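Local structure of transcriptional repressor, TetR family (Thermus thermophilus, 3ANP) at residues 15-19 and 56-60; 68-72 and 88-93; 128-133 and 155-159. The protein represses transcription of fatty acid degradation genes as a TetR-family regulator, probably by binding operator DNA, and binds lauroyl-CoA. All coordinates share one frame; numbering follows the deposited sequence.

Interaction 1 (15-19 and 56-60); sequences FRAAM and VLLDY
F15 reaches from helix 3-25 onto the backbone of helix 54-77, ending beside V56, D59 and Y60. From CB the side chain leaves with CG anti to the backbone N (chi1 174°), which carries the ring across to the neighbouring helix. CD2 rests on V56 CG1 at 3.8 Å. Farther out, CE2 faces V56 O at 3.6 Å, with the carbonyl oxygen near the ring plane at the edge, and CE2 also touches D59 CB. At the tip, CZ lies 4.1 Å from Y60 CB. With an alanine here, V56 CG1 would probably lose the ring atom it packs against, and the M19 side chain, whose CG lies on one face of the F15 ring, would be freer to move.

Selenomethionine M19 bends at chi2 and chi3, bringing SE to 3.9 Å from V56 CG1. Its CE sits over one face of the Y60 ring, 3.9 Å from the centroid, a CH-pi contact, while SE makes an oblique Met-aromatic contact with the same ring. Y60 OH is hydrogen-bonded to E100 and D59 OD2 to Y50. Crossing at 101°, the segments join the first helix of the TetR-type DNA-binding domain, which also packs on the predicted helix-turn-helix, to the helix that leads into the ligand-binding domain.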
loop_
_atom_site.group_PDB
_atom_site.type_symbol
_atom_site.label_atom_id
_atom_site.label_comp_id
_atom_site.label_asym_id
_atom_site.label_seq_id
_atom_site.Cartn_x
_atom_site.Cartn_y
_atom_site.Cartn_z
ATOM N N PHE A 15 -0.808 -28.572 6.136
ATOM C CA PHE A 15 -1.546 -27.320 6.049
ATOM C C PHE A 15 -2.621 -27.237 7.140
ATOM O O PHE A 15 -2.712 -26.246 7.884
ATOM C CB PHE A 15 -2.186 -27.188 4.662
ATOM C CG PHE A 15 -3.081 -25.987 4.523
ATOM C CD1 PHE A 15 -4.464 -26.109 4.659
ATOM C CD2 PHE A 15 -2.538 -24.726 4.293
ATOM C CE1 PHE A 15 -5.293 -24.989 4.571
ATOM C CE2 PHE A 15 -3.352 -23.607 4.204
ATOM C CZ PHE A 15 -4.740 -23.739 4.346
ATOM N N ARG A 16 -3.436 -28.282 7.248
ATOM C CA ARG A 16 -4.490 -28.288 8.257
ATOM C C ARG A 16 -3.936 -28.165 9.656
ATOM O O ARG A 16 -4.471 -27.410 10.487
ATOM C CB ARG A 16 -5.330 -29.566 8.155
ATOM C CG ARG A 16 -6.212 -29.583 6.922
ATOM C CD ARG A 16 -7.329 -30.617 7.043
ATOM N NE ARG A 16 -6.820 -31.976 6.934
ATOM C CZ ARG A 16 -6.671 -32.811 7.957
ATOM N NH1 ARG A 16 -7.002 -32.430 9.187
ATOM N NH2 ARG A 16 -6.173 -34.024 7.746
ATOM N N ALA A 17 -2.872 -28.917 9.925
ATOM C CA ALA A 17 -2.235 -28.898 11.239
ATOM C C ALA A 17 -1.750 -27.489 11.592
ATOM O O ALA A 17 -1.956 -27.007 12.705
ATOM C CB ALA A 17 -1.068 -29.864 11.258
ATOM N N ALA A 18 -1.101 -26.831 10.641
ATOM C CA ALA A 18 -0.603 -25.475 10.887
ATOM C C ALA A 18 -1.722 -24.455 11.107
ATOM O O ALA A 18 -1.631 -23.611 12.007
ATOM C CB ALA A 18 0.301 -25.011 9.716
HETATM N N MSE A 19 -2.765 -24.516 10.285
HETATM C CA MSE A 19 -3.867 -23.566 10.403
HETATM C C MSE A 19 -4.548 -23.664 11.772
HETATM O O MSE A 19 -4.855 -22.640 12.388
HETATM C CB MSE A 19 -4.897 -23.796 9.285
HETATM C CG MSE A 19 -4.396 -23.453 7.878
HETATM SE SE MSE A 19 -3.861 -21.569 7.725
HETATM C CE MSE A 19 -5.542 -20.735 8.221
ATOM N N VAL A 56 2.413 -20.973 4.402
ATOM C CA VAL A 56 1.148 -21.628 4.762
ATOM C C VAL A 56 0.025 -20.598 4.607
ATOM O O VAL A 56 -1.014 -20.878 3.998
ATOM C CB VAL A 56 1.146 -22.151 6.234
ATOM C CG1 VAL A 56 -0.242 -22.672 6.594
ATOM C CG2 VAL A 56 2.180 -23.283 6.407
ATOM N N LEU A 57 0.231 -19.400 5.151
ATOM C CA LEU A 57 -0.786 -18.354 5.057
ATOM C C LEU A 57 -1.072 -17.979 3.599
ATOM O O LEU A 57 -2.211 -17.687 3.241
ATOM C CB LEU A 57 -0.346 -17.115 5.845
ATOM C CG LEU A 57 -0.054 -17.321 7.335
ATOM C CD1 LEU A 57 0.507 -16.020 7.918
ATOM C CD2 LEU A 57 -1.334 -17.750 8.084
ATOM N N LEU A 58 -0.049 -17.988 2.749
ATOM C CA LEU A 58 -0.277 -17.656 1.347
ATOM C C LEU A 58 -1.195 -18.692 0.720
ATOM O O LEU A 58 -2.051 -18.355 -0.086
ATOM C CB LEU A 58 1.031 -17.601 0.573
ATOM C CG LEU A 58 1.942 -16.439 0.984
ATOM C CD1 LEU A 58 3.212 -16.520 0.149
ATOM C CD2 LEU A 58 1.237 -15.094 0.776
ATOM N N ASP A 59 -1.012 -19.958 1.082
ATOM C CA ASP A 59 -1.879 -21.010 0.553
ATOM C C ASP A 59 -3.332 -20.715 0.937
ATOM O O ASP A 59 -4.245 -20.874 0.119
ATOM C CB ASP A 59 -1.462 -22.377 1.106
ATOM C CG ASP A 59 -0.615 -23.180 0.117
ATOM O OD1 ASP A 59 -0.112 -22.585 -0.866
ATOM O OD2 ASP A 59 -0.447 -24.404 0.327
ATOM N N TYR A 60 -3.542 -20.289 2.183
ATOM C CA TYR A 60 -4.896 -19.957 2.656
ATOM C C TYR A 60 -5.434 -18.770 1.873
ATOM O O TYR A 60 -6.568 -18.787 1.392
ATOM C CB TYR A 60 -4.883 -19.599 4.142
ATOM C CG TYR A 60 -6.256 -19.308 4.730
ATOM C CD1 TYR A 60 -6.411 -18.378 5.759
ATOM C CD2 TYR A 60 -7.392 -19.987 4.282
ATOM C CE1 TYR A 60 -7.667 -18.129 6.332
ATOM C CE2 TYR A 60 -8.650 -19.740 4.845
ATOM C CZ TYR A 60 -8.774 -18.812 5.868
ATOM O OH TYR A 60 -10.009 -18.579 6.428
#

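Interaction 2 (68-72 and 88-93); sequences LREEV and HLFRVL
L68 and its neighbours E71 and V72 face H88, L89, V92 and L93 in a roughly antiparallel packing (150°) of helices 54-77 and 82-99, part of the all-helical C-terminal domain of the TetR family. L68 comes first and uses both its methyl groups. CD1 meets L93 CD2 at 3.7 Å, while the side chains of L68 and V92 run past each other in opposite directions, L68 CD2 touching V92 CG1, also at 3.7 Å. This leucine lies close to the bound dodecyl-CoA, and L93 packs in turn on Y162 of the ligand pocket, so the leucine pair belongs to the apolar layer beside the acyl chain.

One turn on, E71 extends with CG anti to the backbone N (chi1 -179°), which takes its carboxylate past V92 to H88. There H88 NE2 donates a nearly straight hydrogen bond to OE2 of E71, 2.7 Å long. The acceptor lies in the imidazole plane, yet the donor comes from above the carboxylate plane, and the two flat groups are turned 70° apart. This polar link sits at the more exposed margin of an otherwise apolar interface.

V72 closes the segment deeper in the protein, where it and L89 both also pack on I135 of helix 128-142. Across the contact, V72 CG2 lies 4.1 Å from L89 CD1, a methyl that also comes within 4.2 Å of L68 CD2.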
loop_
_atom_site.group_PDB
_atom_site.type_symbol
_atom_site.label_atom_id
_atom_site.label_comp_id
_atom_site.label_asym_id
_atom_site.label_seq_id
_atom_site.Cartn_x
_atom_site.Cartn_y
_atom_site.Cartn_z
ATOM N N LEU A 68 -13.453 -16.202 -3.933
ATOM C CA LEU A 68 -13.940 -14.898 -4.374
ATOM C C LEU A 68 -14.021 -14.831 -5.902
ATOM O O LEU A 68 -14.911 -14.185 -6.445
ATOM C CB LEU A 68 -13.036 -13.776 -3.840
ATOM C CG LEU A 68 -13.109 -13.510 -2.325
ATOM C CD1 LEU A 68 -12.043 -12.496 -1.914
ATOM C CD2 LEU A 68 -14.480 -12.980 -1.963
ATOM N N ARG A 69 -13.089 -15.489 -6.592
ATOM C CA ARG A 69 -13.095 -15.503 -8.054
ATOM C C ARG A 69 -14.347 -16.235 -8.566
ATOM O O ARG A 69 -15.009 -15.779 -9.506
ATOM C CB ARG A 69 -11.824 -16.184 -8.590
ATOM C CG ARG A 69 -11.763 -16.292 -10.115
ATOM C CD ARG A 69 -10.479 -16.991 -10.594
ATOM N NE ARG A 69 -9.258 -16.278 -10.216
ATOM C CZ ARG A 69 -8.333 -16.751 -9.380
ATOM N NH1 ARG A 69 -8.483 -17.949 -8.825
ATOM N NH2 ARG A 69 -7.246 -16.033 -9.100
ATOM N N GLU A 70 -14.677 -17.367 -7.948
ATOM C CA GLU A 70 -15.866 -18.124 -8.356
ATOM C C GLU A 70 -17.110 -17.285 -8.156
ATOM O O GLU A 70 -18.013 -17.279 -8.991
ATOM C CB GLU A 70 -16.048 -19.385 -7.512
ATOM C CG GLU A 70 -14.986 -20.458 -7.663
ATOM C CD GLU A 70 -15.379 -21.728 -6.913
ATOM O OE1 GLU A 70 -16.358 -22.373 -7.321
ATOM O OE2 GLU A 70 -14.726 -22.063 -5.909
ATOM N N GLU A 71 -17.156 -16.603 -7.017
ATOM C CA GLU A 71 -18.288 -15.773 -6.650
ATOM C C GLU A 71 -18.471 -14.629 -7.654
ATOM O O GLU A 71 -19.584 -14.364 -8.116
ATOM C CB GLU A 71 -18.085 -15.244 -5.218
ATOM C CG GLU A 71 -19.215 -14.359 -4.688
ATOM C CD GLU A 71 -19.070 -14.044 -3.198
ATOM O OE1 GLU A 71 -18.002 -14.340 -2.614
ATOM O OE2 GLU A 71 -20.025 -13.501 -2.608
ATOM N N VAL A 72 -17.374 -13.967 -7.997
ATOM C CA VAL A 72 -17.417 -12.856 -8.944
ATOM C C VAL A 72 -17.868 -13.329 -10.324
ATOM O O VAL A 72 -18.730 -12.709 -10.941
ATOM C CB VAL A 72 -16.011 -12.163 -9.045
ATOM C CG1 VAL A 72 -15.895 -11.321 -10.332
ATOM C CG2 VAL A 72 -15.803 -11.268 -7.819
ATOM N N HIS A 88 -19.847 -5.280 -4.251
ATOM C CA HIS A 88 -20.049 -6.513 -3.499
ATOM C C HIS A 88 -18.709 -7.134 -3.104
ATOM O O HIS A 88 -18.502 -7.535 -1.952
ATOM C CB HIS A 88 -20.831 -7.520 -4.341
ATOM C CG HIS A 88 -20.950 -8.869 -3.710
ATOM N ND1 HIS A 88 -21.837 -9.137 -2.689
ATOM C CD2 HIS A 88 -20.280 -10.024 -3.940
ATOM C CE1 HIS A 88 -21.710 -10.399 -2.319
ATOM N NE2 HIS A 88 -20.771 -10.959 -3.062
ATOM N N LEU A 89 -17.798 -7.219 -4.067
ATOM C CA LEU A 89 -16.494 -7.811 -3.807
ATOM C C LEU A 89 -15.782 -7.135 -2.644
ATOM O O LEU A 89 -15.234 -7.802 -1.765
ATOM C CB LEU A 89 -15.621 -7.738 -5.060
ATOM C CG LEU A 89 -14.156 -8.167 -4.916
ATOM C CD1 LEU A 89 -14.056 -9.609 -4.477
ATOM C CD2 LEU A 89 -13.463 -7.977 -6.256
ATOM N N PHE A 90 -15.797 -5.808 -2.620
ATOM C CA PHE A 90 -15.102 -5.111 -1.555
ATOM C C PHE A 90 -15.824 -5.232 -0.236
ATOM O O PHE A 90 -15.198 -5.277 0.810
ATOM C CB PHE A 90 -14.845 -3.662 -1.970
ATOM C CG PHE A 90 -13.800 -3.558 -3.033
ATOM C CD1 PHE A 90 -12.472 -3.853 -2.739
ATOM C CD2 PHE A 90 -14.148 -3.288 -4.347
ATOM C CE1 PHE A 90 -11.506 -3.883 -3.743
ATOM C CE2 PHE A 90 -13.190 -3.317 -5.363
ATOM C CZ PHE A 90 -11.871 -3.615 -5.060
ATOM N N ARG A 91 -17.147 -5.324 -0.296
ATOM C CA ARG A 91 -17.939 -5.502 0.910
ATOM C C ARG A 91 -17.540 -6.856 1.533
ATOM O O ARG A 91 -17.232 -6.948 2.723
ATOM C CB ARG A 91 -19.431 -5.491 0.540
ATOM C CG ARG A 91 -20.368 -4.903 1.576
ATOM C CD ARG A 91 -21.508 -4.151 0.879
ATOM N NE ARG A 91 -22.215 -4.979 -0.106
ATOM C CZ ARG A 91 -22.663 -4.541 -1.282
ATOM N NH1 ARG A 91 -22.485 -3.275 -1.643
ATOM N NH2 ARG A 91 -23.294 -5.371 -2.103
ATOM N N VAL A 92 -17.527 -7.908 0.723
ATOM C CA VAL A 92 -17.166 -9.230 1.231
ATOM C C VAL A 92 -15.693 -9.282 1.627
ATOM O O VAL A 92 -15.317 -9.967 2.579
ATOM C CB VAL A 92 -17.490 -10.319 0.193
ATOM C CG1 VAL A 92 -16.782 -11.619 0.552
ATOM C CG2 VAL A 92 -19.016 -10.537 0.157
ATOM N N LEU A 93 -14.856 -8.554 0.901
ATOM C CA LEU A 93 -13.437 -8.511 1.238
ATOM C C LEU A 93 -13.268 -7.890 2.624
ATOM O O LEU A 93 -12.503 -8.384 3.445
ATOM C CB LEU A 93 -12.671 -7.673 0.212
ATOM C CG LEU A 93 -11.983 -8.416 -0.931
ATOM C CD1 LEU A 93 -11.352 -7.394 -1.890
ATOM C CD2 LEU A 93 -10.915 -9.343 -0.355
#

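Interaction 3 (128-133 and 155-159). With DCC (dodecyl-coa), chain E.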
loop_
_atom_site.group_PDB
_atom_site.type_symbol
_atom_site.label_atom_id
_atom_site.label_comp_id
_atom_site.label_asym_id
_atom_site.label_seq_id
_atom_site.Cartn_x
_atom_site.Cartn_y
_atom_site.Cartn_z
ATOM N N LEU A 128 -5.282 -10.369 -6.704
ATOM C CA LEU A 128 -6.569 -9.680 -6.625
ATOM C C LEU A 128 -6.712 -8.677 -7.775
ATOM O O LEU A 128 -7.808 -8.482 -8.313
ATOM C CB LEU A 128 -6.677 -8.944 -5.287
ATOM C CG LEU A 128 -7.919 -8.069 -5.069
ATOM C CD1 LEU A 128 -9.193 -8.924 -5.246
ATOM C CD2 LEU A 128 -7.842 -7.440 -3.667
ATOM N N GLY A 129 -5.606 -8.038 -8.148
ATOM C CA GLY A 129 -5.645 -7.075 -9.240
ATOM C C GLY A 129 -6.270 -7.644 -10.505
ATOM O O GLY A 129 -7.105 -6.994 -11.153
ATOM N N ASP A 130 -5.867 -8.861 -10.862
ATOM C CA ASP A 130 -6.389 -9.518 -12.051
ATOM C C ASP A 130 -7.873 -9.886 -11.917
ATOM O O ASP A 130 -8.613 -9.832 -12.900
ATOM C CB ASP A 130 -5.551 -10.758 -12.397
ATOM C CG ASP A 130 -4.140 -10.405 -12.857
ATOM O OD1 ASP A 130 -3.909 -9.262 -13.315
ATOM O OD2 ASP A 130 -3.254 -11.277 -12.770
ATOM N N LEU A 131 -8.318 -10.260 -10.715
ATOM C CA LEU A 131 -9.743 -10.559 -10.522
ATOM C C LEU A 131 -10.548 -9.256 -10.749
ATOM O O LEU A 131 -11.607 -9.244 -11.400
ATOM C CB LEU A 131 -9.989 -11.096 -9.096
ATOM C CG LEU A 131 -11.470 -11.304 -8.706
ATOM C CD1 LEU A 131 -12.174 -12.119 -9.782
ATOM C CD2 LEU A 131 -11.575 -12.020 -7.349
ATOM N N ILE A 132 -10.053 -8.150 -10.208
ATOM C CA ILE A 132 -10.749 -6.868 -10.399
ATOM C C ILE A 132 -10.802 -6.533 -11.896
ATOM O O ILE A 132 -11.831 -6.074 -12.410
ATOM C CB ILE A 132 -10.037 -5.733 -9.620
ATOM C CG1 ILE A 132 -10.233 -5.952 -8.115
ATOM C CG2 ILE A 132 -10.585 -4.357 -10.040
ATOM C CD1 ILE A 132 -9.337 -5.095 -7.250
ATOM N N ALA A 133 -9.707 -6.797 -12.606
ATOM C CA ALA A 133 -9.670 -6.520 -14.039
ATOM C C ALA A 133 -10.774 -7.275 -14.778
ATOM O O ALA A 133 -11.303 -6.780 -15.777
ATOM C CB ALA A 133 -8.299 -6.888 -14.622
ATOM N N GLY A 155 -6.770 -2.508 -12.397
ATOM C CA GLY A 155 -7.127 -3.530 -11.426
ATOM C C GLY A 155 -6.040 -3.612 -10.360
ATOM O O GLY A 155 -6.340 -3.708 -9.171
ATOM N N ARG A 156 -4.780 -3.563 -10.786
ATOM C CA ARG A 156 -3.650 -3.616 -9.853
ATOM C C ARG A 156 -3.716 -2.455 -8.865
ATOM O O ARG A 156 -3.481 -2.625 -7.677
ATOM C CB ARG A 156 -2.308 -3.539 -10.594
ATOM C CG ARG A 156 -1.079 -3.513 -9.644
ATOM C CD ARG A 156 0.276 -3.575 -10.367
ATOM N NE ARG A 156 0.498 -4.890 -10.967
ATOM C CZ ARG A 156 1.603 -5.245 -11.617
ATOM N NH1 ARG A 156 2.601 -4.382 -11.755
ATOM N NH2 ARG A 156 1.710 -6.467 -12.134
ATOM N N THR A 157 -4.023 -1.269 -9.375
ATOM C CA THR A 157 -4.114 -0.080 -8.544
ATOM C C THR A 157 -5.187 -0.202 -7.468
ATOM O O THR A 157 -4.954 0.139 -6.298
ATOM C CB THR A 157 -4.395 1.183 -9.414
ATOM O OG1 THR A 157 -3.289 1.410 -10.301
ATOM C CG2 THR A 157 -4.588 2.412 -8.532
ATOM N N LEU A 158 -6.361 -0.688 -7.849
ATOM C CA LEU A 158 -7.426 -0.820 -6.881
ATOM C C LEU A 158 -7.061 -1.885 -5.856
ATOM O O LEU A 158 -7.322 -1.707 -4.663
ATOM C CB LEU A 158 -8.752 -1.146 -7.568
ATOM C CG LEU A 158 -9.980 -1.015 -6.658
ATOM C CD1 LEU A 158 -9.959 0.340 -5.942
ATOM C CD2 LEU A 158 -11.248 -1.173 -7.490
ATOM N N ALA A 159 -6.438 -2.975 -6.297
ATOM C CA ALA A 159 -6.019 -4.020 -5.351
ATOM C C ALA A 159 -4.933 -3.499 -4.407
ATOM O O ALA A 159 -4.880 -3.879 -3.238
ATOM C CB ALA A 159 -5.508 -5.252 -6.100
HETATM C C2 DCC E . 6.763 -10.550 -19.980
HETATM C C4 DCC E . 5.032 -9.120 -19.428
HETATM C C5 DCC E . 4.157 -10.195 -19.398
HETATM C C6 DCC E . 4.655 -11.463 -19.675
HETATM C C8 DCC E . 3.065 -8.406 -18.922
HETATM C C10 DCC E . -6.809 -11.484 -0.607
HETATM C C11 DCC E . -7.099 -12.345 0.624
HETATM C C12 DCC E . -8.423 -13.094 0.470
HETATM N N9 DCC E . 4.325 -8.033 -19.131
HETATM N N7 DCC E . 2.955 -9.723 -19.084
HETATM N N3 DCC E . 6.323 -9.331 -19.722
HETATM N N1 DCC E . 5.958 -11.598 -19.960
HETATM N N6 DCC E . 3.852 -12.523 -19.656
HETATM C "C1'" DCC E . 4.846 -6.649 -19.059
HETATM C "C2'" DCC E . 3.912 -5.745 -18.256
HETATM O "O2'" DCC E . 2.753 -5.437 -19.034
HETATM C "C3'" DCC E . 4.822 -4.520 -18.187
HETATM O "O3'" DCC E . 4.773 -3.802 -19.422
HETATM C "C4'" DCC E . 6.206 -5.150 -18.012
HETATM O "O4'" DCC E . 6.040 -6.557 -18.268
HETATM C "C5'" DCC E . 6.669 -4.918 -16.573
HETATM O "O5'" DCC E . 5.699 -5.421 -15.651
HETATM P P1 DCC E . 5.709 -4.947 -14.112
HETATM O O11 DCC E . 5.883 -3.480 -14.039
HETATM O O12 DCC E . 4.539 -5.557 -13.439
HETATM O O6 DCC E . 7.046 -5.621 -13.520
HETATM P P2 DCC E . 7.038 -7.116 -12.925
HETATM O O21 DCC E . 8.457 -7.430 -13.210
HETATM O O22 DCC E . 5.878 -7.631 -13.685
HETATM O O7 DCC E . 6.788 -6.616 -11.414
HETATM C CPA DCC E . 5.476 -6.519 -10.856
HETATM C CPB DCC E . 5.451 -7.179 -9.475
HETATM C CP8 DCC E . 6.670 -6.716 -8.672
HETATM C CP7 DCC E . 5.477 -8.700 -9.638
HETATM C CP9 DCC E . 4.171 -6.770 -8.744
HETATM O OP3 DCC E . 6.598 -5.310 -8.417
HETATM C CP6 DCC E . 6.755 -7.483 -7.350
HETATM O OP2 DCC E . 7.314 -8.577 -7.297
HETATM N NP2 DCC E . 6.183 -6.893 -6.304
HETATM C CP5 DCC E . 6.188 -7.514 -4.970
HETATM C CP4 DCC E . 4.962 -7.056 -4.178
HETATM C CP3 DCC E . 4.963 -5.537 -3.991
HETATM O OP1 DCC E . 5.131 -4.785 -4.949
HETATM N NP1 DCC E . 4.763 -5.115 -2.744
HETATM C CP2 DCC E . 4.749 -3.683 -2.411
HETATM C CP1 DCC E . 3.457 -3.038 -2.923
HETATM S S DCC E . 1.967 -3.585 -2.011
HETATM P P3 DCC E . 4.729 -2.193 -19.390
HETATM O O31 DCC E . 3.357 -1.664 -19.560
HETATM O O32 DCC E . 5.388 -1.748 -17.990
HETATM O O33 DCC E . 5.732 -1.709 -20.552
HETATM C CA1 DCC E . 1.388 -4.918 -2.989
HETATM C CA2 DCC E . -0.046 -5.414 -2.789
HETATM O OA1 DCC E . 2.124 -5.451 -3.819
HETATM C CA3 DCC E . -0.506 -6.255 -3.981
HETATM C CA4 DCC E . -1.968 -6.690 -3.851
HETATM C CA5 DCC E . -2.211 -7.573 -2.625
HETATM C CA6 DCC E . -3.623 -8.162 -2.676
HETATM C CA7 DCC E . -3.867 -9.122 -1.510
HETATM C CA8 DCC E . -5.230 -9.805 -1.640
HETATM C CA9 DCC E . -5.500 -10.709 -0.434
#
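I132 projects from helix 128-142 onto the surface of helix 151-172 between G155, L158 and A159, its two branches dividing the work. With CG1 anti to the carbonyl carbon (chi1 -70°), the longer arm brings CD1 to 3.7 Å from A159 N and on to L158 CB, crossing the L158 side chain at about a right angle. The shorter branch, CG2, lies 3.8 Å from the bare CA of G155. F90 of helix 82-99 also packs on I132 and L158.

A159 points its methyl at the start of the opposing helix. CB sits 3.5 Å from G129 N and touches L128 CG as well, while L128 itself lies against the acyl chain of dodecyl-CoA.

G155, with no side chain, lets the two backbones come close. Its CA and that of G129 exchange CA-H...O contacts, G129 CA to G155 O at 3.4 Å and G155 CA to G129 O at 3.5 Å, and a side chain on G155 would clash with that second oxygen. G129-A133 and G155-A159 are both GxxxA sequences, the small-xxx-small pattern that lets helices press together, and here the axes come within 7.3 Å.

Next to this tight crossing, R156 extends to the ligand. Its guanidinium grips one phosphate oxygen twice: NH1 donates to O12 of the CoA at 2.8 Å (160°), and NH2 adds a more bent bond of 3.2 Å to O12. The ligand methyl CP9 lies over one guanidinium face, offset toward its rim. R168 of the second subunit packs on R156 and is hydrogen-bonded to the same ligand.

Overall arrangement
Along the chain the three contacts follow in series, none nesting within or crossing another. Interaction 1 closes a 36-residue loop that holds the predicted helix-turn-helix and returns helix 54-77 to the N-terminal helix. Farther along that same helix, interaction 2 closes a short excursion of 15 residues by folding helix 82-99 back on it. Interaction 3 then closes a connection of 21 residues between 128-133 and 155-159, pairing helices 128-142 and 151-172. Interactions 2 and 3 touch, through F90 against L158 and I132 and through V72 against L131, so the two contacts pack against each other in the C-terminal domain. Interaction 1 stands apart, its centre about 24 Å from that of interaction 3; helix 54-77 links it to interaction 2.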